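Local coordinates for envelope glycoprotein (Bourbon virus, PDB 5ZKX) that probably attaches the virus to its host cell and fuses viral and cellular membranes, as a trimer seen here in the postfusion state, at residues Ser140-Val145 and Lys431-Asp436; Thr159-Val164 and Ser248-Leu253; Phe188-Ser193 and Thr425-Ser430; Asp330-Gly335 and Pro341-Phe346. All coordinates share one frame; numbering follows the deposited sequence.

Contacts 1 and 3 lie on one side of the centre of an elongated chain and contact 4 on the other; contact 2 is nearer the middle. Contacts 1 and 3, with centres about 12 Å apart, touch each other: successive turns of helix 422-437 lie against strands 134-148 and 188-192 of the same antiparallel sheet. Contact 2, centred about 27 Å from contact 3, joins two further sheets. Contact 4, about 84 Å from contact 3 between centres, follows the long helix 284-329. Along the chain contact 1 encloses all the others, contacts 2 and 3 interleave, and contact 4 nests inside contact 3. Helix 422-437 thus returns to sheet strands far earlier in the sequence, consistent with the folded-back postfusion form.

Contact 1: Ser140-Val145 and Lys431-Asp436; sequences SWRCGV and KQALLD
An arginine reaching from a sheet to a helix makes this contact: Arg142, on strand 134-148, lays its guanidinium against Ala433 and Leu434 of helix 422-437. The nearest CA atoms, those of Arg142 and Leu434, are 8.8 Å apart, and the long arginine spans most of that gap to meet the short side chains of the helix. Its CG sits between the backbone N and carbonyl carbon (chi1 78°), and a bend at chi3 brings the flat end onto the helix. Leu434 CB covers one face of the guanidinium, 3.6 Å above the plane and toward its rim, while Leu434 CD1 lies 3.8 Å from Arg142 NE. The two side chains cross at about a right angle. Ala433 CB stands at the guanidinium edge, in its plane, 4.0 Å from Arg142 NH2. The charge is answered nearby: Glu122 takes NE and Glu187 takes NH1 in salt bridges, and NH2 gives a hydrogen bond to Ser430 O. These bonds should fix the group's rotation and hold it flat under Leu434. Strand 44-58 flanks the arginine through Tyr48 and Ala50, and on the far side of the helix Leu435 packs on Gln432 of the second subunit.

Contact 2: Thr159-Val164 and Ser248-Leu253; sequences TQPQAV and SGFICL
Pro161 bears on Phe250 and Cys252, part of a disulfide-closed beta-hairpin. Strands 250-252 and 256-260 are antiparallel neighbours in a mixed sheet, and Cys252 is bonded to Cys257 across them. The proline stands just ahead of strand 162-166, the middle strand of a separate three-stranded antiparallel sheet, so the contact joins the run-in to one sheet to a strand of another that lies next to its outermost strand, and it is purely apolar. The ring of Pro161 can be followed atom by atom. CB points at the hairpin and lies 3.9 Å from Cys252 SG. CG, farthest from the backbone, is 4.5 Å from Phe250 CZ and thus spans the gap between the sulfur and the phenyl ring without touching either closely. CD, where the ring closes back onto the backbone N, turns to the aromatic. The hairpin offers its two groups from alternate residues of the strand. Phe250 has its CG opposite the backbone N (chi1 -164°), which sends the ring out along its strand's proline-facing side. Around the pair, Pro161 also touches Cys257 and Leu154, and Lys259 makes a cation-pi contact with the Phe250 ring. The proline leaves both faces of that phenyl alone and comes in at its edge, in the ring plane, with Pro161 CD 3.9 Å from Phe250 CZ.

Contact 3: Phe188-Ser193 and Thr425-Ser430; sequences FSYLYS and TFVANS
Phe188, Tyr190 and Val427 make the apolar part of this buried contact, a case of helix-on-sheet packing: helix 422-437 is laid on the antiparallel sheet that holds strand 188-192, and the strand runs nearly antiparallel to a turn of the helix. The two axes pass 11.3 Å apart at an angle of 172°, a distance bridged by side chains alone. Val427 lies against both aromatics from the helix side. Its methyl CG2 meets Phe188 CD1 at 3.9 Å and reaches the phenol of Tyr190 at the edge, near the ring plane, lying 3.8 Å from Tyr190 OH. Its other methyl, CG1, rides over one face of the Phe188 ring, 4.1 Å above the plane and offset toward the rim. The valine torsion (chi1 162°) turns CG2 toward the tyrosine and CG1 over the phenylalanine. The Phe188 and Val427 side chains meet at a slant, whereas Tyr190 lies about square to the valine.

A polar atom next to an aromatic ring is the second kind of interaction. Ser430, one turn along from Val427, puts its OG 3.2 Å from Phe188 CZ, and its CB is 3.9 Å from the same carbon. The hydroxyl has its hydrogen-bond partner outside the two segments, so the ring packs beside an oxygen already provided for.

Strand 188-192 pairs with strands 44-58 and 182-185. From the first, Tyr48 meets the ring of Phe188 and touches Ser430; from the second, Trp183 stacks on Tyr190. Lys431, next in the helix, packs CE on Phe188.

Contact 4: Asp330-Gly335 and Pro341-Phe346; sequences DDRLIG and PMASKF
The guanidinium of Arg332 is gripped along its edge. Arg332 NE donates to Met342 O (2.9 Å), the acceptor tilted 24° from the guanidinium plane and the donor well above the carbonyl plane. Arg332 NH2 binds water 3, which lies in the plane at the edge and also takes the N-H of Met342. Bends at chi2 and chi3 fold the arginine back over the strand, with its CD 4.0 Å from Ala343 CB. Another flat group, the ring of Phe346, is met obliquely by Ile334 CD1 and has a cation-pi contact with Lys328.

Backbone, capping and water-mediated bonds add to this. Asp330 to Leu333 form a type I beta turn leading into helix 333-338, and Asp330 OD1 caps Arg332 N. Ser344 N donates to Asp331 O (2.7 Å), in the carbonyl plane and on a lone pair, and Ala343 CA lies 3.1 Å from that oxygen in a CA-H...O contact. Water 1 ties Asp330 O and Ile334 N to Ser344 OG; water 2 links Asp331 O, Gly335 N and Met342 O. Gly335 CA packs 3.6 Å from Met342 CG.

Here the chain turns back on helix 284-329, against which Leu333, Ile334 and Phe346 pack. Strand 342-346 pairs with strand 352-356, and Asp330 reaches Ser325 of the second subunit.

Contact 1: Ser140-Val145 and Lys431-Asp436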
loop_
_atom_site.group_PDB
_atom_site.type_symbol
_atom_site.label_atom_id
_atom_site.label_comp_id
_atom_site.label_asym_id
_atom_site.label_seq_id
_atom_site.Cartn_x
_atom_site.Cartn_y
_atom_site.Cartn_z
ATOM N N SER A 140 -35.778 -24.425 8.587
ATOM C CA SER A 140 -34.431 -24.311 9.133
ATOM C C SER A 140 -34.054 -22.843 9.262
ATOM O O SER A 140 -34.311 -22.048 8.355
ATOM C CB SER A 140 -33.416 -25.034 8.247
ATOM O OG SER A 140 -32.228 -25.326 8.961
ATOM N N TRP A 141 -33.432 -22.489 10.384
ATOM C CA TRP A 141 -33.148 -21.100 10.718
ATOM C C TRP A 141 -31.650 -20.823 10.705
ATOM O O TRP A 141 -30.827 -21.722 10.900
ATOM C CB TRP A 141 -33.712 -20.737 12.097
ATOM C CG TRP A 141 -35.200 -20.669 12.137
ATOM C CD1 TRP A 141 -36.065 -21.717 12.250
ATOM C CD2 TRP A 141 -36.007 -19.487 12.063
ATOM N NE1 TRP A 141 -37.361 -21.262 12.249
ATOM C CE2 TRP A 141 -37.352 -19.897 12.136
ATOM C CE3 TRP A 141 -35.721 -18.124 11.941
ATOM C CZ2 TRP A 141 -38.410 -18.991 12.092
ATOM C CZ3 TRP A 141 -36.773 -17.226 11.898
ATOM C CH2 TRP A 141 -38.100 -17.664 11.973
ATOM N N ARG A 142 -31.311 -19.557 10.468
ATOM C CA ARG A 142 -29.945 -19.069 10.570
ATOM C C ARG A 142 -29.965 -17.739 11.308
ATOM O O ARG A 142 -30.928 -16.975 11.213
ATOM C CB ARG A 142 -29.286 -18.906 9.191
ATOM C CG ARG A 142 -29.716 -17.656 8.428
ATOM C CD ARG A 142 -29.223 -17.675 6.989
ATOM N NE ARG A 142 -27.792 -17.954 6.894
ATOM C CZ ARG A 142 -26.871 -17.041 6.602
ATOM N NH1 ARG A 142 -27.227 -15.784 6.374
ATOM N NH2 ARG A 142 -25.594 -17.384 6.538
ATOM N N CYS A 143 -28.903 -17.475 12.066
ATOM C CA CYS A 143 -28.794 -16.209 12.778
ATOM C C CYS A 143 -27.353 -15.992 13.209
ATOM O O CYS A 143 -26.575 -16.937 13.362
ATOM C CB CYS A 143 -29.728 -16.156 13.992
ATOM S SG CYS A 143 -29.305 -17.288 15.330
ATOM N N GLY A 144 -27.014 -14.725 13.412
ATOM C CA GLY A 144 -25.696 -14.361 13.891
ATOM C C GLY A 144 -25.714 -12.951 14.426
ATOM O O GLY A 144 -26.613 -12.161 14.119
ATOM N N VAL A 145 -24.705 -12.639 15.240
ATOM C CA VAL A 145 -24.586 -11.328 15.866
ATOM C C VAL A 145 -23.112 -11.050 16.124
ATOM O O VAL A 145 -22.305 -11.973 16.279
ATOM C CB VAL A 145 -25.418 -11.245 17.171
ATOM C CG1 VAL A 145 -24.746 -12.026 18.294
ATOM C CG2 VAL A 145 -25.659 -9.793 17.575
ATOM N N LYS A 431 -22.834 -13.974 4.409
ATOM C CA LYS A 431 -23.399 -14.164 3.078
ATOM C C LYS A 431 -22.722 -15.318 2.355
ATOM O O LYS A 431 -23.379 -16.083 1.638
ATOM C CB LYS A 431 -23.272 -12.877 2.267
ATOM C CG LYS A 431 -24.034 -11.703 2.851
ATOM C CD LYS A 431 -24.005 -10.504 1.915
ATOM C CE LYS A 431 -24.830 -9.355 2.478
ATOM N NZ LYS A 431 -24.642 -8.090 1.713
ATOM N N GLN A 432 -21.407 -15.455 2.523
ATOM C CA GLN A 432 -20.697 -16.568 1.905
ATOM C C GLN A 432 -21.141 -17.896 2.502
ATOM O O GLN A 432 -21.216 -18.908 1.795
ATOM C CB GLN A 432 -19.188 -16.374 2.066
ATOM C CG GLN A 432 -18.343 -17.426 1.368
ATOM C CD GLN A 432 -18.619 -17.507 -0.120
ATOM O OE1 GLN A 432 -18.880 -18.583 -0.652
ATOM N NE2 GLN A 432 -18.558 -16.368 -0.798
ATOM N N ALA A 433 -21.445 -17.910 3.801
ATOM C CA ALA A 433 -21.934 -19.129 4.434
ATOM C C ALA A 433 -23.305 -19.515 3.893
ATOM O O ALA A 433 -23.593 -20.703 3.711
ATOM C CB ALA A 433 -21.981 -18.950 5.949
ATOM N N LEU A 434 -24.161 -18.525 3.631
ATOM C CA LEU A 434 -25.458 -18.812 3.031
ATOM C C LEU A 434 -25.298 -19.433 1.650
ATOM O O LEU A 434 -25.997 -20.391 1.307
ATOM C CB LEU A 434 -26.295 -17.537 2.950
ATOM C CG LEU A 434 -27.676 -17.696 2.314
ATOM C CD1 LEU A 434 -28.558 -18.577 3.178
ATOM C CD2 LEU A 434 -28.326 -16.340 2.091
ATOM N N LEU A 435 -24.377 -18.900 0.844
ATOM C CA LEU A 435 -24.076 -19.528 -0.437
ATOM C C LEU A 435 -23.588 -20.956 -0.241
ATOM O O LEU A 435 -24.002 -21.867 -0.966
ATOM C CB LEU A 435 -23.030 -18.711 -1.192
ATOM C CG LEU A 435 -23.495 -17.412 -1.850
ATOM C CD1 LEU A 435 -22.318 -16.708 -2.501
ATOM C CD2 LEU A 435 -24.595 -17.674 -2.870
ATOM N N ASP A 436 -22.714 -21.171 0.744
ATOM C CA ASP A 436 -22.133 -22.496 0.943
ATOM C C ASP A 436 -23.187 -23.512 1.366
ATOM O O ASP A 436 -23.119 -24.680 0.972
ATOM C CB ASP A 436 -21.014 -22.430 1.981
ATOM C CG ASP A 436 -19.708 -21.919 1.405
ATOM O OD1 ASP A 436 -19.680 -21.545 0.213
ATOM O OD2 ASP A 436 -18.706 -21.893 2.149
#

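Contact 2: Thr159-Val164 and Ser248-Leu253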
loop_
_atom_site.group_PDB
_atom_site.type_symbol
_atom_site.label_atom_id
_atom_site.label_comp_id
_atom_site.label_asym_id
_atom_site.label_seq_id
_atom_site.Cartn_x
_atom_site.Cartn_y
_atom_site.Cartn_z
ATOM N N THR A 159 -21.803 22.557 2.355
ATOM C CA THR A 159 -21.080 23.040 3.521
ATOM C C THR A 159 -21.322 22.077 4.680
ATOM O O THR A 159 -21.881 20.993 4.499
ATOM C CB THR A 159 -21.516 24.462 3.871
ATOM O OG1 THR A 159 -21.679 25.230 2.673
ATOM N N GLN A 160 -20.905 22.468 5.889
ATOM C CA GLN A 160 -21.279 21.785 7.126
ATOM C C GLN A 160 -20.991 20.288 7.084
ATOM O O GLN A 160 -21.915 19.497 6.862
ATOM C CB GLN A 160 -22.760 22.013 7.435
ATOM C CG GLN A 160 -23.035 23.256 8.262
ATOM C CD GLN A 160 -22.368 24.489 7.687
ATOM O OE1 GLN A 160 -22.829 25.053 6.695
ATOM N NE2 GLN A 160 -21.269 24.909 8.304
ATOM N N PRO A 161 -19.735 19.868 7.239
ATOM C CA PRO A 161 -19.411 18.435 7.194
ATOM C C PRO A 161 -20.361 17.584 8.028
ATOM O O PRO A 161 -20.812 17.992 9.102
ATOM C CB PRO A 161 -17.984 18.380 7.751
ATOM C CG PRO A 161 -17.781 19.690 8.449
ATOM C CD PRO A 161 -18.582 20.674 7.663
ATOM N N GLN A 162 -20.661 16.387 7.523
ATOM C CA GLN A 162 -21.645 15.493 8.123
ATOM C C GLN A 162 -21.033 14.132 8.425
ATOM O O GLN A 162 -20.241 13.605 7.638
ATOM C CB GLN A 162 -22.851 15.302 7.203
ATOM C CG GLN A 162 -23.470 16.589 6.709
ATOM C CD GLN A 162 -23.823 16.525 5.239
ATOM O OE1 GLN A 162 -23.316 15.675 4.504
ATOM N NE2 GLN A 162 -24.691 17.428 4.799
ATOM N N ALA A 163 -21.422 13.562 9.562
ATOM C CA ALA A 163 -21.005 12.219 9.939
ATOM C C ALA A 163 -21.809 11.181 9.162
ATOM O O ALA A 163 -23.037 11.276 9.074
ATOM C CB ALA A 163 -21.188 12.012 11.442
ATOM N N VAL A 164 -21.115 10.187 8.602
ATOM C CA VAL A 164 -21.744 9.151 7.792
ATOM C C VAL A 164 -21.050 7.817 8.031
ATOM O O VAL A 164 -19.914 7.752 8.508
ATOM C CB VAL A 164 -21.714 9.475 6.281
ATOM C CG1 VAL A 164 -22.609 10.662 5.961
ATOM C CG2 VAL A 164 -20.286 9.727 5.818
ATOM N N SER A 248 -9.062 27.566 -0.502
ATOM C CA SER A 248 -10.042 28.276 0.310
ATOM C C SER A 248 -9.934 27.975 1.801
ATOM O O SER A 248 -10.786 28.432 2.570
ATOM C CB SER A 248 -11.449 27.947 -0.183
ATOM O OG SER A 248 -11.560 26.566 -0.482
ATOM N N GLY A 249 -8.920 27.230 2.229
ATOM C CA GLY A 249 -8.752 26.943 3.640
ATOM C C GLY A 249 -9.888 26.136 4.237
ATOM O O GLY A 249 -10.391 26.459 5.318
ATOM N N PHE A 250 -10.307 25.090 3.532
ATOM C CA PHE A 250 -11.354 24.195 4.017
ATOM C C PHE A 250 -11.187 22.864 3.304
ATOM O O PHE A 250 -11.308 22.805 2.076
ATOM C CB PHE A 250 -12.742 24.785 3.760
ATOM C CG PHE A 250 -13.844 24.125 4.545
ATOM C CD1 PHE A 250 -15.169 24.421 4.280
ATOM C CD2 PHE A 250 -13.556 23.214 5.546
ATOM C CE1 PHE A 250 -16.191 23.820 4.993
ATOM C CE2 PHE A 250 -14.572 22.607 6.268
ATOM C CZ PHE A 250 -15.893 22.912 5.990
ATOM N N ILE A 251 -10.897 21.808 4.060
ATOM C CA ILE A 251 -10.700 20.481 3.487
ATOM C C ILE A 251 -11.222 19.450 4.476
ATOM O O ILE A 251 -11.138 19.633 5.694
ATOM C CB ILE A 251 -9.215 20.221 3.130
ATOM C CG1 ILE A 251 -9.064 18.901 2.368
ATOM C CG2 ILE A 251 -8.338 20.237 4.380
ATOM C CD1 ILE A 251 -7.632 18.536 2.045
ATOM N N CYS A 252 -11.783 18.366 3.943
ATOM C CA CYS A 252 -12.290 17.264 4.750
ATOM C C CYS A 252 -11.543 15.993 4.381
ATOM O O CYS A 252 -11.527 15.592 3.213
ATOM C CB CYS A 252 -13.794 17.075 4.553
ATOM S SG CYS A 252 -14.824 18.177 5.537
ATOM N N LEU A 253 -10.921 15.376 5.373
ATOM C CA LEU A 253 -10.375 14.033 5.264
ATOM C C LEU A 253 -11.396 13.030 5.778
ATOM O O LEU A 253 -12.429 13.409 6.336
ATOM C CB LEU A 253 -9.067 13.947 6.049
ATOM C CG LEU A 253 -7.967 14.948 5.697
ATOM C CD1 LEU A 253 -6.718 14.674 6.519
ATOM C CD2 LEU A 253 -7.658 14.906 4.213
#

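Contact 3: Phe188-Ser193 and Thr425-Ser430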
loop_
_atom_site.group_PDB
_atom_site.type_symbol
_atom_site.label_atom_id
_atom_site.label_comp_id
_atom_site.label_asym_id
_atom_site.label_seq_id
_atom_site.Cartn_x
_atom_site.Cartn_y
_atom_site.Cartn_z
ATOM N N PHE A 188 -30.018 -8.486 7.393
ATOM C CA PHE A 188 -29.174 -7.874 8.406
ATOM C C PHE A 188 -29.844 -6.657 9.024
ATOM O O PHE A 188 -30.617 -5.948 8.377
ATOM C CB PHE A 188 -27.825 -7.472 7.809
ATOM C CG PHE A 188 -27.015 -8.631 7.299
ATOM C CD1 PHE A 188 -26.009 -9.184 8.072
ATOM C CD2 PHE A 188 -27.256 -9.164 6.044
ATOM C CE1 PHE A 188 -25.263 -10.247 7.604
ATOM C CE2 PHE A 188 -26.513 -10.226 5.573
ATOM C CZ PHE A 188 -25.518 -10.768 6.353
ATOM N N SER A 189 -29.533 -6.429 10.295
ATOM C CA SER A 189 -29.915 -5.223 11.010
ATOM C C SER A 189 -28.668 -4.631 11.649
ATOM O O SER A 189 -27.836 -5.358 12.202
ATOM C CB SER A 189 -30.982 -5.506 12.078
ATOM O OG SER A 189 -32.254 -5.713 11.488
ATOM N N TYR A 190 -28.539 -3.310 11.564
ATOM C CA TYR A 190 -27.364 -2.601 12.045
ATOM C C TYR A 190 -27.783 -1.558 13.068
ATOM O O TYR A 190 -28.706 -0.776 12.820
ATOM C CB TYR A 190 -26.616 -1.933 10.897
ATOM C CG TYR A 190 -26.338 -2.837 9.720
ATOM C CD1 TYR A 190 -25.118 -3.478 9.590
ATOM C CD2 TYR A 190 -27.291 -3.036 8.731
ATOM C CE1 TYR A 190 -24.856 -4.296 8.515
ATOM C CE2 TYR A 190 -27.039 -3.850 7.654
ATOM C CZ TYR A 190 -25.819 -4.480 7.551
ATOM O OH TYR A 190 -25.558 -5.295 6.474
ATOM N N LEU A 191 -27.098 -1.547 14.208
ATOM C CA LEU A 191 -27.324 -0.562 15.256
ATOM C C LEU A 191 -25.994 0.047 15.670
ATOM O O LEU A 191 -25.061 -0.676 16.039
ATOM C CB LEU A 191 -28.015 -1.190 16.466
ATOM C CG LEU A 191 -28.267 -0.241 17.634
ATOM C CD1 LEU A 191 -29.370 0.750 17.292
ATOM C CD2 LEU A 191 -28.605 -1.027 18.890
ATOM N N TYR A 192 -25.910 1.373 15.611
ATOM C CA TYR A 192 -24.712 2.115 15.983
ATOM C C TYR A 192 -25.063 3.044 17.136
ATOM O O TYR A 192 -25.907 3.934 16.986
ATOM C CB TYR A 192 -24.171 2.899 14.788
ATOM C CG TYR A 192 -23.044 3.849 15.110
ATOM C CD1 TYR A 192 -23.239 5.219 15.067
ATOM C CD2 TYR A 192 -21.784 3.376 15.442
ATOM C CE1 TYR A 192 -22.216 6.094 15.352
ATOM C CE2 TYR A 192 -20.752 4.245 15.728
ATOM C CZ TYR A 192 -20.975 5.605 15.681
ATOM O OH TYR A 192 -19.958 6.485 15.964
ATOM N N SER A 193 -24.419 2.836 18.283
ATOM C CA SER A 193 -24.750 3.549 19.515
ATOM C C SER A 193 -23.505 4.238 20.058
ATOM O O SER A 193 -22.730 3.640 20.815
ATOM C CB SER A 193 -25.341 2.597 20.555
ATOM O OG SER A 193 -26.433 1.866 20.021
ATOM N N THR A 425 -16.660 -7.520 7.403
ATOM C CA THR A 425 -16.133 -8.870 7.249
ATOM C C THR A 425 -17.099 -9.894 7.829
ATOM O O THR A 425 -17.265 -10.987 7.274
ATOM C CB THR A 425 -14.762 -8.970 7.912
ATOM O OG1 THR A 425 -13.895 -7.979 7.343
ATOM C CG2 THR A 425 -14.160 -10.346 7.696
ATOM N N PHE A 426 -17.751 -9.552 8.941
ATOM C CA PHE A 426 -18.814 -10.394 9.479
ATOM C C PHE A 426 -19.940 -10.557 8.468
ATOM O O PHE A 426 -20.448 -11.664 8.257
ATOM C CB PHE A 426 -19.338 -9.786 10.782
ATOM C CG PHE A 426 -20.505 -10.525 11.378
ATOM C CD1 PHE A 426 -20.302 -11.645 12.166
ATOM C CD2 PHE A 426 -21.802 -10.089 11.163
ATOM C CE1 PHE A 426 -21.370 -12.323 12.718
ATOM C CE2 PHE A 426 -22.874 -10.764 11.713
ATOM C CZ PHE A 426 -22.655 -11.882 12.493
ATOM N N VAL A 427 -20.347 -9.456 7.833
ATOM C CA VAL A 427 -21.421 -9.511 6.844
ATOM C C VAL A 427 -21.005 -10.367 5.654
ATOM O O VAL A 427 -21.757 -11.233 5.196
ATOM C CB VAL A 427 -21.816 -8.089 6.410
ATOM C CG1 VAL A 427 -22.594 -8.118 5.100
ATOM C CG2 VAL A 427 -22.632 -7.410 7.498
ATOM N N ALA A 428 -19.794 -10.144 5.141
ATOM C CA ALA A 428 -19.358 -10.863 3.949
ATOM C C ALA A 428 -19.232 -12.357 4.213
ATOM O O ALA A 428 -19.539 -13.175 3.338
ATOM C CB ALA A 428 -18.034 -10.290 3.444
ATOM N N ASN A 429 -18.782 -12.732 5.412
ATOM C CA ASN A 429 -18.651 -14.147 5.743
ATOM C C ASN A 429 -20.014 -14.807 5.895
ATOM O O ASN A 429 -20.213 -15.942 5.449
ATOM C CB ASN A 429 -17.833 -14.311 7.023
ATOM C CG ASN A 429 -16.384 -13.896 6.847
ATOM O OD1 ASN A 429 -15.838 -13.937 5.742
ATOM N ND2 ASN A 429 -15.751 -13.496 7.941
ATOM N N SER A 430 -20.959 -14.116 6.532
ATOM C CA SER A 430 -22.306 -14.655 6.692
ATOM C C SER A 430 -22.955 -14.923 5.340
ATOM O O SER A 430 -23.562 -15.979 5.127
ATOM C CB SER A 430 -23.151 -13.686 7.516
ATOM O OG SER A 430 -24.501 -13.724 7.105
#

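Contact 4: Asp330-Gly335 and Pro341-Phe346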
loop_
_atom_site.group_PDB
_atom_site.type_symbol
_atom_site.label_atom_id
_atom_site.label_comp_id
_atom_site.label_asym_id
_atom_site.label_seq_id
_atom_site.Cartn_x
_atom_site.Cartn_y
_atom_site.Cartn_z
ATOM N N ASP A 330 50.863 37.557 14.037
ATOM C CA ASP A 330 50.451 37.265 15.409
ATOM C C ASP A 330 50.912 35.847 15.727
ATOM O O ASP A 330 50.254 34.874 15.350
ATOM C CB ASP A 330 48.940 37.420 15.571
ATOM C CG ASP A 330 48.496 37.385 17.024
ATOM O OD1 ASP A 330 49.151 36.698 17.837
ATOM O OD2 ASP A 330 47.487 38.046 17.354
ATOM N N ASP A 331 52.039 35.735 16.431
ATOM C CA ASP A 331 52.600 34.424 16.737
ATOM C C ASP A 331 51.842 33.688 17.833
ATOM O O ASP A 331 52.172 32.533 18.117
ATOM C CB ASP A 331 54.073 34.562 17.132
ATOM C CG ASP A 331 54.273 35.426 18.365
ATOM O OD1 ASP A 331 53.308 36.086 18.803
ATOM O OD2 ASP A 331 55.402 35.447 18.897
ATOM N N ARG A 332 50.848 34.316 18.457
ATOM C CA ARG A 332 50.036 33.658 19.471
ATOM C C ARG A 332 48.698 33.170 18.932
ATOM O O ARG A 332 47.933 32.552 19.680
ATOM C CB ARG A 332 49.798 34.602 20.652
ATOM C CG ARG A 332 51.066 35.034 21.361
ATOM C CD ARG A 332 51.799 33.845 21.952
ATOM N NE ARG A 332 50.921 33.029 22.784
ATOM C CZ ARG A 332 50.615 33.309 24.047
ATOM N NH1 ARG A 332 51.117 34.385 24.634
ATOM N NH2 ARG A 332 49.805 32.509 24.725
ATOM N N LEU A 333 48.409 33.422 17.653
ATOM C CA LEU A 333 47.092 33.119 17.099
ATOM C C LEU A 333 46.844 31.617 17.040
ATOM O O LEU A 333 45.788 31.136 17.466
ATOM C CB LEU A 333 46.959 33.742 15.709
ATOM C CG LEU A 333 45.768 33.289 14.867
ATOM C CD1 LEU A 333 44.461 33.786 15.471
ATOM C CD2 LEU A 333 45.915 33.764 13.433
ATOM N N ILE A 334 47.807 30.861 16.509
ATOM C CA ILE A 334 47.641 29.416 16.373
ATOM C C ILE A 334 47.382 28.776 17.732
ATOM O O ILE A 334 46.609 27.818 17.849
ATOM C CB ILE A 334 48.870 28.808 15.672
ATOM C CG1 ILE A 334 48.926 29.277 14.218
ATOM C CG2 ILE A 334 48.844 27.289 15.739
ATOM C CD1 ILE A 334 50.113 28.747 13.449
ATOM N N GLY A 335 48.006 29.308 18.782
ATOM C CA GLY A 335 47.731 28.809 20.117
ATOM C C GLY A 335 46.320 29.120 20.580
ATOM O O GLY A 335 45.703 28.325 21.298
ATOM N N PRO A 341 48.259 27.417 25.177
ATOM C CA PRO A 341 49.195 28.548 25.131
ATOM C C PRO A 341 50.493 28.202 24.418
ATOM O O PRO A 341 51.280 27.384 24.903
ATOM C CB PRO A 341 49.432 28.870 26.613
ATOM C CG PRO A 341 49.137 27.595 27.330
ATOM C CD PRO A 341 48.053 26.912 26.546
ATOM N N MET A 342 50.722 28.815 23.259
ATOM C CA MET A 342 51.935 28.561 22.496
ATOM C C MET A 342 52.202 29.740 21.574
ATOM O O MET A 342 51.317 30.559 21.308
ATOM C CB MET A 342 51.830 27.263 21.685
ATOM C CG MET A 342 51.022 27.405 20.408
ATOM S SD MET A 342 50.979 25.918 19.381
ATOM C CE MET A 342 50.949 24.618 20.612
ATOM N N ALA A 343 53.440 29.814 21.094
ATOM C CA ALA A 343 53.850 30.786 20.095
ATOM C C ALA A 343 54.369 30.061 18.862
ATOM O O ALA A 343 54.988 28.998 18.963
ATOM C CB ALA A 343 54.931 31.733 20.628
ATOM N N SER A 344 54.113 30.647 17.696
ATOM C CA SER A 344 54.488 30.056 16.421
ATOM C C SER A 344 55.651 30.819 15.797
ATOM O O SER A 344 55.840 32.011 16.050
ATOM C CB SER A 344 53.305 30.047 15.448
ATOM O OG SER A 344 53.102 31.328 14.881
ATOM N N LYS A 345 56.425 30.111 14.974
ATOM C CA LYS A 345 57.533 30.710 14.232
ATOM C C LYS A 345 57.716 29.901 12.956
ATOM O O LYS A 345 58.072 28.721 13.017
ATOM C CB LYS A 345 58.815 30.731 15.062
ATOM C CG LYS A 345 59.973 31.483 14.411
ATOM C CD LYS A 345 60.977 31.972 15.449
ATOM C CE LYS A 345 62.147 32.697 14.797
ATOM N NZ LYS A 345 61.700 33.799 13.899
ATOM N N PHE A 346 57.477 30.532 11.809
ATOM C CA PHE A 346 57.505 29.830 10.534
ATOM C C PHE A 346 58.932 29.693 10.018
ATOM O O PHE A 346 59.685 30.671 9.974
ATOM C CB PHE A 346 56.638 30.557 9.507
ATOM C CG PHE A 346 55.170 30.295 9.663
ATOM C CD1 PHE A 346 54.508 29.453 8.785
ATOM C CD2 PHE A 346 54.451 30.891 10.691
ATOM C CE1 PHE A 346 53.157 29.210 8.926
ATOM C CE2 PHE A 346 53.097 30.653 10.838
ATOM C CZ PHE A 346 52.449 29.810 9.954
HETATM O O HOH W 1 50.340 32.145 15.676
HETATM O O HOH W 2 50.795 30.281 18.198
HETATM O O HOH W 3 48.695 30.977 22.736
#